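Local coordinates for protein O-methyltransferase, SAM-dependent (Legionella pneumophila subsp. pneumophila, PDB 3R3H) that probably transfers a methyl group from S-adenosylmethionine to a hydroxyl oxygen of its substrate, at residues A[14-19]-A[45-50]; A[126-131]-A[135-140]; A[77-82]-A[112-117]. All blocks are in the same frame, centred on the assembly; numbering follows the deposited sequence.

Interaction 1 (A[14-19]-A[45-50])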
ATOM      1  N   LYS A  14      10.068  15.818  -1.455  1.00 46.82           N
ATOM      2  CA  LYS A  14      10.101  16.597  -2.690  1.00 47.16           C
ATOM      3  C   LYS A  14      10.466  15.661  -3.850  1.00 46.46           C
ATOM      4  O   LYS A  14       9.874  15.730  -4.927  1.00 46.52           O
ATOM      5  CB  LYS A  14      11.165  17.697  -2.579  1.00 49.33           C
ATOM      6  CG  LYS A  14      10.680  19.113  -2.845  1.00 52.79           C
ATOM      7  CD  LYS A  14      10.173  19.798  -1.564  1.00 56.50           C
ATOM      8  CE  LYS A  14       8.835  19.245  -1.059  1.00 57.78           C
ATOM      9  NZ  LYS A  14       8.368  19.921   0.195  1.00 58.10           N
ATOM     10  N   TYR A  15      11.453  14.798  -3.603  1.00 45.62           N
ATOM     11  CA  TYR A  15      11.946  13.819  -4.575  1.00 44.87           C
ATOM     12  C   TYR A  15      10.862  12.781  -4.877  1.00 42.41           C
ATOM     13  O   TYR A  15      10.564  12.486  -6.039  1.00 40.50           O
ATOM     14  CB  TYR A  15      13.198  13.125  -4.015  1.00 47.22           C
ATOM     15  CG  TYR A  15      13.895  12.175  -4.973  1.00 52.58           C
ATOM     16  CD1 TYR A  15      14.402  12.628  -6.193  1.00 54.04           C
ATOM     17  CD2 TYR A  15      14.040  10.818  -4.667  1.00 53.62           C
ATOM     18  CE1 TYR A  15      15.034  11.756  -7.089  1.00 55.46           C
ATOM     19  CE2 TYR A  15      14.671   9.937  -5.554  1.00 54.53           C
ATOM     20  CZ  TYR A  15      15.162  10.412  -6.765  1.00 55.92           C
ATOM     21  OH  TYR A  15      15.756   9.546  -7.659  1.00 56.99           O
ATOM     22  N   LEU A  16      10.281  12.233  -3.813  1.00 41.21           N
ATOM     23  CA  LEU A  16       9.229  11.238  -3.928  1.00 40.67           C
ATOM     24  C   LEU A  16       8.176  11.760  -4.894  1.00 40.05           C
ATOM     25  O   LEU A  16       7.867  11.148  -5.922  1.00 41.16           O
ATOM     26  CB  LEU A  16       8.611  10.994  -2.553  1.00 38.63           C
ATOM     27  CG  LEU A  16       7.484   9.968  -2.404  1.00 37.94           C
ATOM     28  CD1 LEU A  16       7.384   9.548  -0.943  1.00 37.25           C
ATOM     29  CD2 LEU A  16       6.161  10.538  -2.889  1.00 37.03           C
ATOM     30  N   LEU A  17       7.644  12.923  -4.552  1.00 39.47           N
ATOM     31  CA  LEU A  17       6.626  13.590  -5.351  1.00 39.74           C
ATOM     32  C   LEU A  17       7.049  13.740  -6.822  1.00 39.54           C
ATOM     33  O   LEU A  17       6.294  13.399  -7.738  1.00 38.18           O
ATOM     34  CB  LEU A  17       6.358  14.966  -4.741  1.00 37.62           C
ATOM     35  CG  LEU A  17       5.103  15.273  -3.904  1.00 37.26           C
ATOM     36  CD1 LEU A  17       4.540  14.064  -3.187  1.00 34.60           C
ATOM     37  CD2 LEU A  17       5.490  16.370  -2.915  1.00 35.35           C
ATOM     38  N   ASP A  18       8.264  14.240  -7.027  1.00 40.30           N
ATOM     39  CA  ASP A  18       8.817  14.471  -8.356  1.00 41.92           C
ATOM     40  C   ASP A  18       8.796  13.240  -9.260  1.00 41.14           C
ATOM     41  O   ASP A  18       8.308  13.295 -10.404  1.00 41.40           O
ATOM     42  CB  ASP A  18      10.255  14.958  -8.236  1.00 44.38           C
ATOM     43  CG  ASP A  18      10.847  15.329  -9.578  1.00 48.82           C
ATOM     44  OD1 ASP A  18      12.074  15.166  -9.765  1.00 50.73           O
ATOM     45  OD2 ASP A  18      10.075  15.797 -10.451  1.00 52.10           O
ATOM     46  N   ILE A  19       9.323  12.130  -8.749  1.00 38.57           N
ATOM     47  CA  ILE A  19       9.390  10.895  -9.520  1.00 35.56           C
ATOM     48  C   ILE A  19       8.097  10.076  -9.594  1.00 36.02           C
ATOM     49  O   ILE A  19       7.979   9.207 -10.447  1.00 35.55           O
ATOM     50  CB  ILE A  19      10.514   9.978  -8.990  1.00 33.77           C
ATOM     51  CG1 ILE A  19      10.155   9.483  -7.584  1.00 32.42           C
ATOM     52  CG2 ILE A  19      11.850  10.741  -8.963  1.00 32.97           C
ATOM     53  CD1 ILE A  19      11.066   8.381  -7.072  1.00 29.60           C
ATOM     54  N   ALA A  45      -3.016  13.269   1.398  1.00 37.41           N
ATOM     55  CA  ALA A  45      -1.855  13.803   0.700  1.00 35.76           C
ATOM     56  C   ALA A  45      -1.873  13.336  -0.739  1.00 36.31           C
ATOM     57  O   ALA A  45      -2.407  12.269  -1.051  1.00 33.99           O
ATOM     58  CB  ALA A  45      -0.584  13.354   1.371  1.00 35.75           C
ATOM     59  N   PRO A  46      -1.278  14.135  -1.642  1.00 34.98           N
ATOM     60  CA  PRO A  46      -1.203  13.843  -3.078  1.00 36.30           C
ATOM     61  C   PRO A  46      -0.915  12.392  -3.439  1.00 38.66           C
ATOM     62  O   PRO A  46      -1.598  11.824  -4.295  1.00 39.80           O
ATOM     63  CB  PRO A  46      -0.101  14.777  -3.557  1.00 33.86           C
ATOM     64  CG  PRO A  46      -0.312  15.973  -2.699  1.00 34.13           C
ATOM     65  CD  PRO A  46      -0.561  15.388  -1.326  1.00 34.27           C
ATOM     66  N   GLU A  47       0.101  11.802  -2.803  1.00 39.63           N
ATOM     67  CA  GLU A  47       0.488  10.416  -3.085  1.00 40.66           C
ATOM     68  C   GLU A  47      -0.368   9.410  -2.328  1.00 40.43           C
ATOM     69  O   GLU A  47      -0.434   8.223  -2.697  1.00 40.00           O
ATOM     70  CB  GLU A  47       1.969  10.191  -2.763  1.00 40.16           C
ATOM     71  CG  GLU A  47       2.615  11.318  -2.002  1.00 42.48           C
ATOM     72  CD  GLU A  47       2.079  11.447  -0.603  1.00 43.43           C
ATOM     73  OE1 GLU A  47       2.343  12.471   0.058  1.00 43.19           O
ATOM     74  OE2 GLU A  47       1.392  10.512  -0.166  1.00 45.52           O
ATOM     75  N   GLN A  48      -1.023   9.897  -1.278  1.00 40.54           N
ATOM     76  CA  GLN A  48      -1.888   9.059  -0.476  1.00 41.88           C
ATOM     77  C   GLN A  48      -3.062   8.748  -1.363  1.00 40.92           C
ATOM     78  O   GLN A  48      -3.562   7.620  -1.395  1.00 40.99           O
ATOM     79  CB  GLN A  48      -2.382   9.813   0.756  1.00 45.89           C
ATOM     80  CG  GLN A  48      -1.927   9.192   2.052  1.00 51.13           C
ATOM     81  CD  GLN A  48      -0.409   9.141   2.128  1.00 54.07           C
ATOM     82  OE1 GLN A  48       0.241  10.155   2.386  1.00 56.62           O
ATOM     83  NE2 GLN A  48       0.164   7.965   1.885  1.00 54.53           N
ATOM     84  N   ALA A  49      -3.489   9.771  -2.095  1.00 38.21           N
ATOM     85  CA  ALA A  49      -4.621   9.662  -2.993  1.00 36.07           C
ATOM     86  C   ALA A  49      -4.239   8.841  -4.215  1.00 35.67           C
ATOM     87  O   ALA A  49      -5.040   8.054  -4.719  1.00 36.96           O
ATOM     88  CB  ALA A  49      -5.076  11.048  -3.405  1.00 35.40           C
ATOM     89  N   GLN A  50      -3.017   9.026  -4.695  1.00 35.12           N
ATOM     90  CA  GLN A  50      -2.580   8.289  -5.855  1.00 35.15           C
ATOM     91  C   GLN A  50      -2.442   6.810  -5.491  1.00 37.16           C
ATOM     92  O   GLN A  50      -2.606   5.933  -6.344  1.00 36.06           O
ATOM     93  CB  GLN A  50      -1.267   8.863  -6.363  1.00 34.97           C
ATOM     94  CG  GLN A  50      -0.695   8.101  -7.535  1.00 37.66           C
ATOM     95  CD  GLN A  50       0.271   8.928  -8.361  1.00 38.84           C
ATOM     96  OE1 GLN A  50       1.110   8.386  -9.091  1.00 40.08           O
ATOM     97  NE2 GLN A  50       0.146  10.253  -8.268  1.00 39.57           N
TER
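The flat carboxylate of Glu47 stays back from Leu16 and Leu17, and it is the methylene just behind it, CG, that receives both leucines. OE1 of the carboxylate is hydrogen-bonded to the hydroxyl of Tyr13, one helical turn before Leu17. The ring of Tyr15 lies away from Glu47, its hydroxyl bonded to Asn194 of the second subunit, and carries Ile19 CG2 on one face, 3.8 Å above its plane and displaced toward the rim. Across the contact, Leu17 reaches Glu47 CG with CD1 at 3.6 Å, and Leu16 reaches the same CG with CD2 at 3.7 Å. The two methyls, Leu16 CD2 and Leu17 CD1, lie 3.9 Å apart, so the three carbons form a small apolar triangle. Leu16 meets the glutamate chain at about a right angle, its CG turned anti to the backbone N (chi1 -179°), which sends the branch across the gap between the helices. Glu47 bends at chi2 (68°), presenting the elbow of its chain to the leucines while its acid end turns aside to Tyr13. Its polar and apolar parts thus both grip helix 10-20, the first by a hydrogen bond and the second by van der Waals contact. The two segments come closest at Leu17 and Glu47, whose CA atoms are 7.3 Å apart. Ala45 stands at the N-cap position of helix 46-59, and Pro46 in its first turn rests on Tyr13 and Leu21. The second subunit also reaches helix 10-20: Leu16 packs on its Phe172, and Asp18 forms a salt bridge with its Lys198. An N-terminal helix that packs on the methyltransferase core and shares in the subunit interface is consistent with dimeric relatives such as the caffeoyl-CoA O-methyltransferases.

Interaction 2 (A[126-131]-A[135-140])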
ATOM      1  N   HIS A 126     -26.247   4.809   7.476  1.00 44.06           N
ATOM      2  CA  HIS A 126     -27.393   3.941   7.736  1.00 43.67           C
ATOM      3  C   HIS A 126     -28.340   4.081   6.562  1.00 43.55           C
ATOM      4  O   HIS A 126     -28.944   3.114   6.106  1.00 44.05           O
ATOM      5  CB  HIS A 126     -28.110   4.326   9.023  1.00 45.13           C
ATOM      6  CG  HIS A 126     -27.314   4.037  10.252  1.00 47.64           C
ATOM      7  ND1 HIS A 126     -26.654   5.020  10.958  1.00 48.32           N
ATOM      8  CD2 HIS A 126     -27.000   2.864  10.849  1.00 48.03           C
ATOM      9  CE1 HIS A 126     -25.961   4.464  11.937  1.00 48.59           C
ATOM     10  NE2 HIS A 126     -26.153   3.159  11.892  1.00 49.09           N
ATOM     11  N   SER A 127     -28.465   5.302   6.067  1.00 41.95           N
ATOM     12  CA  SER A 127     -29.319   5.568   4.930  1.00 40.79           C
ATOM     13  C   SER A 127     -28.862   4.745   3.724  1.00 41.55           C
ATOM     14  O   SER A 127     -29.681   4.196   2.976  1.00 40.20           O
ATOM     15  CB  SER A 127     -29.267   7.051   4.586  1.00 40.66           C
ATOM     16  OG  SER A 127     -29.468   7.220   3.196  1.00 42.41           O
ATOM     17  N   LEU A 128     -27.545   4.684   3.538  1.00 41.80           N
ATOM     18  CA  LEU A 128     -26.954   3.926   2.442  1.00 41.31           C
ATOM     19  C   LEU A 128     -27.228   2.439   2.607  1.00 43.78           C
ATOM     20  O   LEU A 128     -27.394   1.723   1.618  1.00 42.88           O
ATOM     21  CB  LEU A 128     -25.451   4.158   2.392  1.00 37.77           C
ATOM     22  CG  LEU A 128     -24.973   5.489   1.832  1.00 36.14           C
ATOM     23  CD1 LEU A 128     -23.473   5.586   2.008  1.00 36.36           C
ATOM     24  CD2 LEU A 128     -25.336   5.585   0.369  1.00 33.49           C
ATOM     25  N   LEU A 129     -27.258   1.979   3.857  1.00 46.30           N
ATOM     26  CA  LEU A 129     -27.538   0.579   4.151  1.00 49.13           C
ATOM     27  C   LEU A 129     -28.992   0.283   3.837  1.00 50.91           C
ATOM     28  O   LEU A 129     -29.293  -0.656   3.091  1.00 51.91           O
ATOM     29  CB  LEU A 129     -27.266   0.260   5.620  1.00 48.78           C
ATOM     30  CG  LEU A 129     -25.930  -0.410   5.932  1.00 49.37           C
ATOM     31  CD1 LEU A 129     -25.893  -0.770   7.408  1.00 50.06           C
ATOM     32  CD2 LEU A 129     -25.762  -1.658   5.072  1.00 48.39           C
ATOM     33  N   ASN A 130     -29.888   1.079   4.425  1.00 53.49           N
ATOM     34  CA  ASN A 130     -31.330   0.938   4.211  1.00 56.04           C
ATOM     35  C   ASN A 130     -31.561   0.842   2.709  1.00 56.85           C
ATOM     36  O   ASN A 130     -31.941  -0.201   2.174  1.00 57.92           O
ATOM     37  CB  ASN A 130     -32.088   2.175   4.737  1.00 57.61           C
ATOM     38  CG  ASN A 130     -32.245   2.192   6.263  1.00 58.18           C
ATOM     39  OD1 ASN A 130     -31.399   1.676   7.006  1.00 59.48           O
ATOM     40  ND2 ASN A 130     -33.327   2.818   6.734  1.00 56.75           N
ATOM     41  N   GLU A 131     -31.293   1.954   2.041  1.00 58.18           N
ATOM     42  CA  GLU A 131     -31.477   2.086   0.608  1.00 59.81           C
ATOM     43  C   GLU A 131     -30.802   1.063  -0.300  1.00 59.04           C
ATOM     44  O   GLU A 131     -31.487   0.336  -1.022  1.00 59.00           O
ATOM     45  CB  GLU A 131     -31.070   3.500   0.183  1.00 62.66           C
ATOM     46  CG  GLU A 131     -31.855   4.588   0.918  1.00 67.04           C
ATOM     47  CD  GLU A 131     -33.366   4.333   0.918  1.00 69.76           C
ATOM     48  OE1 GLU A 131     -33.966   4.271  -0.179  1.00 71.84           O
ATOM     49  OE2 GLU A 131     -33.953   4.183   2.015  1.00 71.17           O
ATOM     50  N   HIS A 135     -23.660  -5.333   0.828  1.00 59.13           N
ATOM     51  CA  HIS A 135     -22.410  -5.372   0.080  1.00 58.21           C
ATOM     52  C   HIS A 135     -22.436  -4.556  -1.202  1.00 56.55           C
ATOM     53  O   HIS A 135     -22.623  -5.077  -2.295  1.00 56.61           O
ATOM     54  CB  HIS A 135     -22.013  -6.829  -0.139  1.00 60.21           C
ATOM     55  CG  HIS A 135     -21.904  -7.600   1.146  1.00 62.34           C
ATOM     56  ND1 HIS A 135     -21.551  -8.932   1.200  1.00 63.39           N
ATOM     57  CD2 HIS A 135     -22.116  -7.217   2.429  1.00 63.35           C
ATOM     58  CE1 HIS A 135     -21.550  -9.335   2.461  1.00 64.09           C
ATOM     59  NE2 HIS A 135     -21.891  -8.313   3.227  1.00 63.83           N
ATOM     60  N   GLN A 136     -22.221  -3.255  -1.020  1.00 54.45           N
ATOM     61  CA  GLN A 136     -22.246  -2.238  -2.080  1.00 52.29           C
ATOM     62  C   GLN A 136     -20.919  -1.666  -2.554  1.00 48.96           C
ATOM     63  O   GLN A 136     -20.723  -1.420  -3.742  1.00 48.87           O
ATOM     64  CB  GLN A 136     -23.049  -1.033  -1.620  1.00 52.96           C
ATOM     65  CG  GLN A 136     -24.531  -1.159  -1.633  1.00 56.00           C
ATOM     66  CD  GLN A 136     -25.164   0.127  -1.147  1.00 57.15           C
ATOM     67  OE1 GLN A 136     -25.118   0.442   0.047  1.00 59.19           O
ATOM     68  NE2 GLN A 136     -25.737   0.894  -2.073  1.00 57.30           N
ATOM     69  N   PHE A 137     -20.028  -1.412  -1.613  1.00 45.84           N
ATOM     70  CA  PHE A 137     -18.761  -0.803  -1.949  1.00 43.91           C
ATOM     71  C   PHE A 137     -17.566  -1.725  -2.037  1.00 41.86           C
ATOM     72  O   PHE A 137     -17.328  -2.553  -1.164  1.00 42.67           O
ATOM     73  CB  PHE A 137     -18.495   0.333  -0.963  1.00 42.45           C
ATOM     74  CG  PHE A 137     -19.613   1.338  -0.905  1.00 41.23           C
ATOM     75  CD1 PHE A 137     -19.784   2.262  -1.932  1.00 40.32           C
ATOM     76  CD2 PHE A 137     -20.532   1.318   0.145  1.00 40.34           C
ATOM     77  CE1 PHE A 137     -20.851   3.150  -1.924  1.00 39.46           C
ATOM     78  CE2 PHE A 137     -21.601   2.193   0.175  1.00 39.63           C
ATOM     79  CZ  PHE A 137     -21.767   3.119  -0.867  1.00 40.19           C
ATOM     80  N   ASP A 138     -16.820  -1.561  -3.119  1.00 40.32           N
ATOM     81  CA  ASP A 138     -15.626  -2.343  -3.387  1.00 39.73           C
ATOM     82  C   ASP A 138     -14.465  -1.704  -2.646  1.00 38.23           C
ATOM     83  O   ASP A 138     -13.468  -2.355  -2.349  1.00 39.14           O
ATOM     84  CB  ASP A 138     -15.348  -2.345  -4.892  1.00 40.29           C
ATOM     85  CG  ASP A 138     -16.458  -3.010  -5.684  1.00 40.01           C
ATOM     86  OD1 ASP A 138     -16.432  -4.263  -5.769  1.00 42.30           O
ATOM     87  OD2 ASP A 138     -17.357  -2.292  -6.197  1.00 35.73           O
ATOM     88  N   PHE A 139     -14.593  -0.414  -2.362  1.00 37.25           N
ATOM     89  CA  PHE A 139     -13.556   0.309  -1.641  1.00 36.53           C
ATOM     90  C   PHE A 139     -14.196   1.380  -0.754  1.00 36.68           C
ATOM     91  O   PHE A 139     -14.996   2.196  -1.212  1.00 37.62           O
ATOM     92  CB  PHE A 139     -12.552   0.950  -2.608  1.00 35.63           C
ATOM     93  CG  PHE A 139     -11.493   1.770  -1.922  1.00 35.90           C
ATOM     94  CD1 PHE A 139     -10.547   1.170  -1.105  1.00 36.72           C
ATOM     95  CD2 PHE A 139     -11.481   3.154  -2.041  1.00 37.72           C
ATOM     96  CE1 PHE A 139      -9.604   1.938  -0.408  1.00 38.08           C
ATOM     97  CE2 PHE A 139     -10.544   3.936  -1.350  1.00 39.74           C
ATOM     98  CZ  PHE A 139      -9.603   3.322  -0.528  1.00 37.98           C
ATOM     99  N   ILE A 140     -13.854   1.351   0.527  1.00 35.87           N
ATOM    100  CA  ILE A 140     -14.371   2.305   1.490  1.00 33.76           C
ATOM    101  C   ILE A 140     -13.177   2.980   2.171  1.00 34.80           C
ATOM    102  O   ILE A 140     -12.220   2.314   2.555  1.00 34.10           O
ATOM    103  CB  ILE A 140     -15.253   1.586   2.530  1.00 33.42           C
ATOM    104  CG1 ILE A 140     -16.412   0.889   1.811  1.00 33.05           C
ATOM    105  CG2 ILE A 140     -15.771   2.579   3.564  1.00 32.25           C
ATOM    106  CD1 ILE A 140     -17.324   0.107   2.709  1.00 32.36           C
TER
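The backbone oxygen of Leu128 looks onto the side-chain amide of Gln136, with OE1 as modelled 3.0 Å from Leu128 O. The amide's nitrogen and oxygen may well be exchanged; if so, a hydrogen bond to Leu128 O could form. Gln136 gets there by an extended chain: CG lies anti to its own carbonyl carbon (chi1 -77°) and the rest runs straight on (chi2 180°), carrying the amide from the connecting turn back to the helix. Next along the chain, Phe137 makes an apolar contact. Leu128 CD1 stands 4.2 Å from Phe137 CZ, the far end of the ring, and approaches it obliquely, while the two side chains cross at about a right angle. One face of the Phe137 ring is covered by the neighbouring Gln136, whose CB sits 3.8 Å above the plane toward the rim. The ring meets the helix segment at CZ and continues onto Lys63 and Leu65 of strand 63-68, a strand on which Leu128 packs as well. The helix itself is regular here, with Asn130 N bonded to His126 O at 2.8 Å and Glu131 N to Ser127 O at 2.9 Å. On the other segment, the backbone of Phe137 pairs with Leu159 and Thr161, whereas Asp138 at the bend pairs with Lys63 and Leu165. Leu159 of the next helix also takes the side chains of Leu129 and Gln136. Together these contacts lay the C-terminal end of helix 121-132 against the entry of strand 137-143, the second half of a beta-alpha-beta crossover that starts from strand 114-118. Such crossovers between parallel strands build the Rossmann-like core of the class I methyltransferases.

Interaction 3 (A[77-82]-A[112-117])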
ATOM      1  N   ALA A  77      -9.945  12.435  -7.199  1.00 26.50           N
ATOM      2  CA  ALA A  77      -8.885  11.461  -7.482  1.00 26.29           C
ATOM      3  C   ALA A  77      -9.472  10.067  -7.595  1.00 25.90           C
ATOM      4  O   ALA A  77      -9.106   9.313  -8.487  1.00 26.39           O
ATOM      5  CB  ALA A  77      -7.835  11.484  -6.373  1.00 25.54           C
ATOM      6  N   MET A  78     -10.386   9.735  -6.686  1.00 26.12           N
ATOM      7  CA  MET A  78     -11.031   8.428  -6.679  1.00 27.02           C
ATOM      8  C   MET A  78     -11.820   8.147  -7.962  1.00 27.46           C
ATOM      9  O   MET A  78     -11.693   7.057  -8.531  1.00 28.15           O
ATOM     10  CB  MET A  78     -11.952   8.293  -5.452  1.00 27.48           C
ATOM     11  CG  MET A  78     -11.252   7.682  -4.232  1.00 29.79           C
ATOM     12  SD  MET A  78     -12.254   7.583  -2.722  1.00 31.87           S
ATOM     13  CE  MET A  78     -11.112   8.311  -1.556  1.00 35.04           C
ATOM     14  N   SER A  79     -12.625   9.107  -8.430  1.00 30.02           N
ATOM     15  CA  SER A  79     -13.406   8.860  -9.646  1.00 30.45           C
ATOM     16  C   SER A  79     -12.530   8.870 -10.892  1.00 30.56           C
ATOM     17  O   SER A  79     -12.868   8.261 -11.903  1.00 29.71           O
ATOM     18  CB  SER A  79     -14.555   9.869  -9.795  1.00 32.36           C
ATOM     19  OG  SER A  79     -14.107  11.125 -10.249  1.00 35.64           O
ATOM     20  N   LEU A  80     -11.396   9.556 -10.813  1.00 32.69           N
ATOM     21  CA  LEU A  80     -10.468   9.611 -11.944  1.00 33.87           C
ATOM     22  C   LEU A  80      -9.884   8.237 -12.206  1.00 35.00           C
ATOM     23  O   LEU A  80      -9.515   7.917 -13.332  1.00 37.06           O
ATOM     24  CB  LEU A  80      -9.326  10.583 -11.664  1.00 32.30           C
ATOM     25  CG  LEU A  80      -9.624  12.068 -11.840  1.00 31.78           C
ATOM     26  CD1 LEU A  80      -8.424  12.871 -11.365  1.00 30.85           C
ATOM     27  CD2 LEU A  80      -9.910  12.369 -13.307  1.00 31.23           C
ATOM     28  N   ALA A  81      -9.796   7.430 -11.153  1.00 36.96           N
ATOM     29  CA  ALA A  81      -9.248   6.088 -11.256  1.00 37.75           C
ATOM     30  C   ALA A  81     -10.378   5.083 -11.444  1.00 39.30           C
ATOM     31  O   ALA A  81     -10.155   3.878 -11.467  1.00 40.58           O
ATOM     32  CB  ALA A  81      -8.449   5.766 -10.007  1.00 37.70           C
ATOM     33  N   LEU A  82     -11.593   5.594 -11.584  1.00 41.08           N
ATOM     34  CA  LEU A  82     -12.769   4.755 -11.773  1.00 42.58           C
ATOM     35  C   LEU A  82     -13.214   4.720 -13.229  1.00 44.34           C
ATOM     36  O   LEU A  82     -13.002   5.675 -13.986  1.00 42.85           O
ATOM     37  CB  LEU A  82     -13.940   5.269 -10.920  1.00 41.95           C
ATOM     38  CG  LEU A  82     -14.081   4.916  -9.438  1.00 41.46           C
ATOM     39  CD1 LEU A  82     -15.325   5.562  -8.860  1.00 40.22           C
ATOM     40  CD2 LEU A  82     -14.178   3.414  -9.303  1.00 42.77           C
ATOM     41  N   HIS A 112     -20.433  13.740 -12.760  1.00 33.80           N
ATOM     42  CA  HIS A 112     -21.530  12.817 -13.006  1.00 31.50           C
ATOM     43  C   HIS A 112     -21.283  11.501 -12.289  1.00 32.29           C
ATOM     44  O   HIS A 112     -22.219  10.732 -12.069  1.00 32.09           O
ATOM     45  CB  HIS A 112     -21.738  12.598 -14.519  1.00 29.16           C
ATOM     46  CG  HIS A 112     -20.583  11.941 -15.218  1.00 27.36           C
ATOM     47  ND1 HIS A 112     -19.358  12.553 -15.386  1.00 28.86           N
ATOM     48  CD2 HIS A 112     -20.466  10.715 -15.784  1.00 25.56           C
ATOM     49  CE1 HIS A 112     -18.535  11.734 -16.021  1.00 25.70           C
ATOM     50  NE2 HIS A 112     -19.183  10.611 -16.273  1.00 24.67           N
ATOM     51  N   LYS A 113     -20.023  11.260 -11.917  1.00 31.62           N
ATOM     52  CA  LYS A 113     -19.633  10.045 -11.206  1.00 31.36           C
ATOM     53  C   LYS A 113     -19.584  10.285  -9.690  1.00 33.25           C
ATOM     54  O   LYS A 113     -19.694   9.341  -8.907  1.00 34.51           O
ATOM     55  CB  LYS A 113     -18.259   9.556 -11.683  1.00 30.06           C
ATOM     56  CG  LYS A 113     -18.116   9.525 -13.193  1.00 27.47           C
ATOM     57  CD  LYS A 113     -17.166   8.441 -13.698  1.00 24.98           C
ATOM     58  CE  LYS A 113     -15.744   8.640 -13.230  1.00 22.65           C
ATOM     59  NZ  LYS A 113     -14.789   7.784 -14.002  1.00 21.35           N
ATOM     60  N   ILE A 114     -19.429  11.546  -9.287  1.00 33.26           N
ATOM     61  CA  ILE A 114     -19.343  11.915  -7.882  1.00 32.20           C
ATOM     62  C   ILE A 114     -20.697  12.307  -7.268  1.00 34.03           C
ATOM     63  O   ILE A 114     -21.356  13.249  -7.705  1.00 35.46           O
ATOM     64  CB  ILE A 114     -18.335  13.064  -7.694  1.00 31.38           C
ATOM     65  CG1 ILE A 114     -16.970  12.643  -8.238  1.00 30.94           C
ATOM     66  CG2 ILE A 114     -18.199  13.410  -6.219  1.00 31.35           C
ATOM     67  CD1 ILE A 114     -15.962  13.774  -8.326  1.00 32.36           C
ATOM     68  N   LYS A 115     -21.092  11.572  -6.235  1.00 35.55           N
ATOM     69  CA  LYS A 115     -22.352  11.791  -5.545  1.00 34.71           C
ATOM     70  C   LYS A 115     -22.096  12.319  -4.122  1.00 33.72           C
ATOM     71  O   LYS A 115     -21.800  11.552  -3.212  1.00 34.89           O
ATOM     72  CB  LYS A 115     -23.132  10.465  -5.503  1.00 36.70           C
ATOM     73  CG  LYS A 115     -24.648  10.611  -5.470  1.00 43.20           C
ATOM     74  CD  LYS A 115     -25.104  11.451  -4.274  1.00 46.85           C
ATOM     75  CE  LYS A 115     -26.570  11.850  -4.365  1.00 49.03           C
ATOM     76  NZ  LYS A 115     -27.496  10.731  -4.019  1.00 52.29           N
ATOM     77  N   LEU A 116     -22.216  13.630  -3.940  1.00 31.65           N
ATOM     78  CA  LEU A 116     -21.999  14.257  -2.640  1.00 29.79           C
ATOM     79  C   LEU A 116     -23.164  14.081  -1.662  1.00 30.96           C
ATOM     80  O   LEU A 116     -24.325  14.275  -2.008  1.00 32.31           O
ATOM     81  CB  LEU A 116     -21.728  15.746  -2.831  1.00 27.02           C
ATOM     82  CG  LEU A 116     -21.438  16.599  -1.593  1.00 25.34           C
ATOM     83  CD1 LEU A 116     -20.078  16.216  -0.994  1.00 22.95           C
ATOM     84  CD2 LEU A 116     -21.425  18.062  -1.986  1.00 23.73           C
ATOM     85  N   ARG A 117     -22.844  13.708  -0.428  1.00 32.47           N
ATOM     86  CA  ARG A 117     -23.859  13.516   0.610  1.00 33.57           C
ATOM     87  C   ARG A 117     -23.433  14.332   1.808  1.00 33.26           C
ATOM     88  O   ARG A 117     -22.482  13.979   2.492  1.00 37.11           O
ATOM     89  CB  ARG A 117     -23.948  12.050   1.007  1.00 33.31           C
ATOM     90  CG  ARG A 117     -24.389  11.145  -0.114  1.00 35.03           C
ATOM     91  CD  ARG A 117     -25.860  11.295  -0.393  1.00 38.08           C
ATOM     92  NE  ARG A 117     -26.585  10.080  -0.033  1.00 41.61           N
ATOM     93  CZ  ARG A 117     -27.244   9.898   1.110  1.00 43.63           C
ATOM     94  NH1 ARG A 117     -27.290  10.856   2.035  1.00 43.93           N
ATOM     95  NH2 ARG A 117     -27.862   8.744   1.330  1.00 45.40           N
TER
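Lys113 drives its ammonium group into the C-terminal end of helix 73-80, where NZ donates to two backbone oxygens: Leu82 O at 2.8 Å and Ser79 O at 2.9 Å. The two bonds differ in kind. Toward Ser79 the C=O...N angle is a fairly open 150°, with NZ only moderately tilted from the carbonyl plane; toward Leu82 the angle closes to 119° and NZ stands well above that plane. A bend at chi3 (-63°) folds the lysine chain round to this position and lays CE 3.8 Å from Ser79 CB. Alongside, the hydroxyl of Ser79 is turned back to its own helix, bonded to Leu76 O, and offers its flank to Ile114, whose CD1 approaches Ser79 OG at 3.8 Å. Ser79 and Ile114 also both pack on Val88 of strand 87-92, which links helix and edge strand through the sheet. Leu82 CB lies 4.1 Å from Lys113 NZ, and the leucine side chain packs on Ile56. The chemistry implies a buried lysine whose ammonium gives two hydrogen bonds to carbonyls at a helix terminus, where the helix dipole would probably help stabilise its positive charge.

In the fold
From the N terminus the contacts come in series, none nested and none crossing. Interaction 1 closes a mainly irregular loop with one short helix, bringing the N-terminal helix 10-20 to helix 46-59. Interaction 3 follows, its loop enclosing strand 87-92 and helix 102-107, and joins helix 73-80 to the edge strand 114-118. Interaction 2, at 126-131 and 135-140, then closes the shortest loop, a turn between helix and next strand. Neighbours touch: Ala49 meets Ala77 between interactions 1 and 3, while Arg117 probably hydrogen-bonds Ser127 between 3 and 2. Interactions 1 and 2 lie on opposite sides of the chain's centre, with their own centres 30 Å apart.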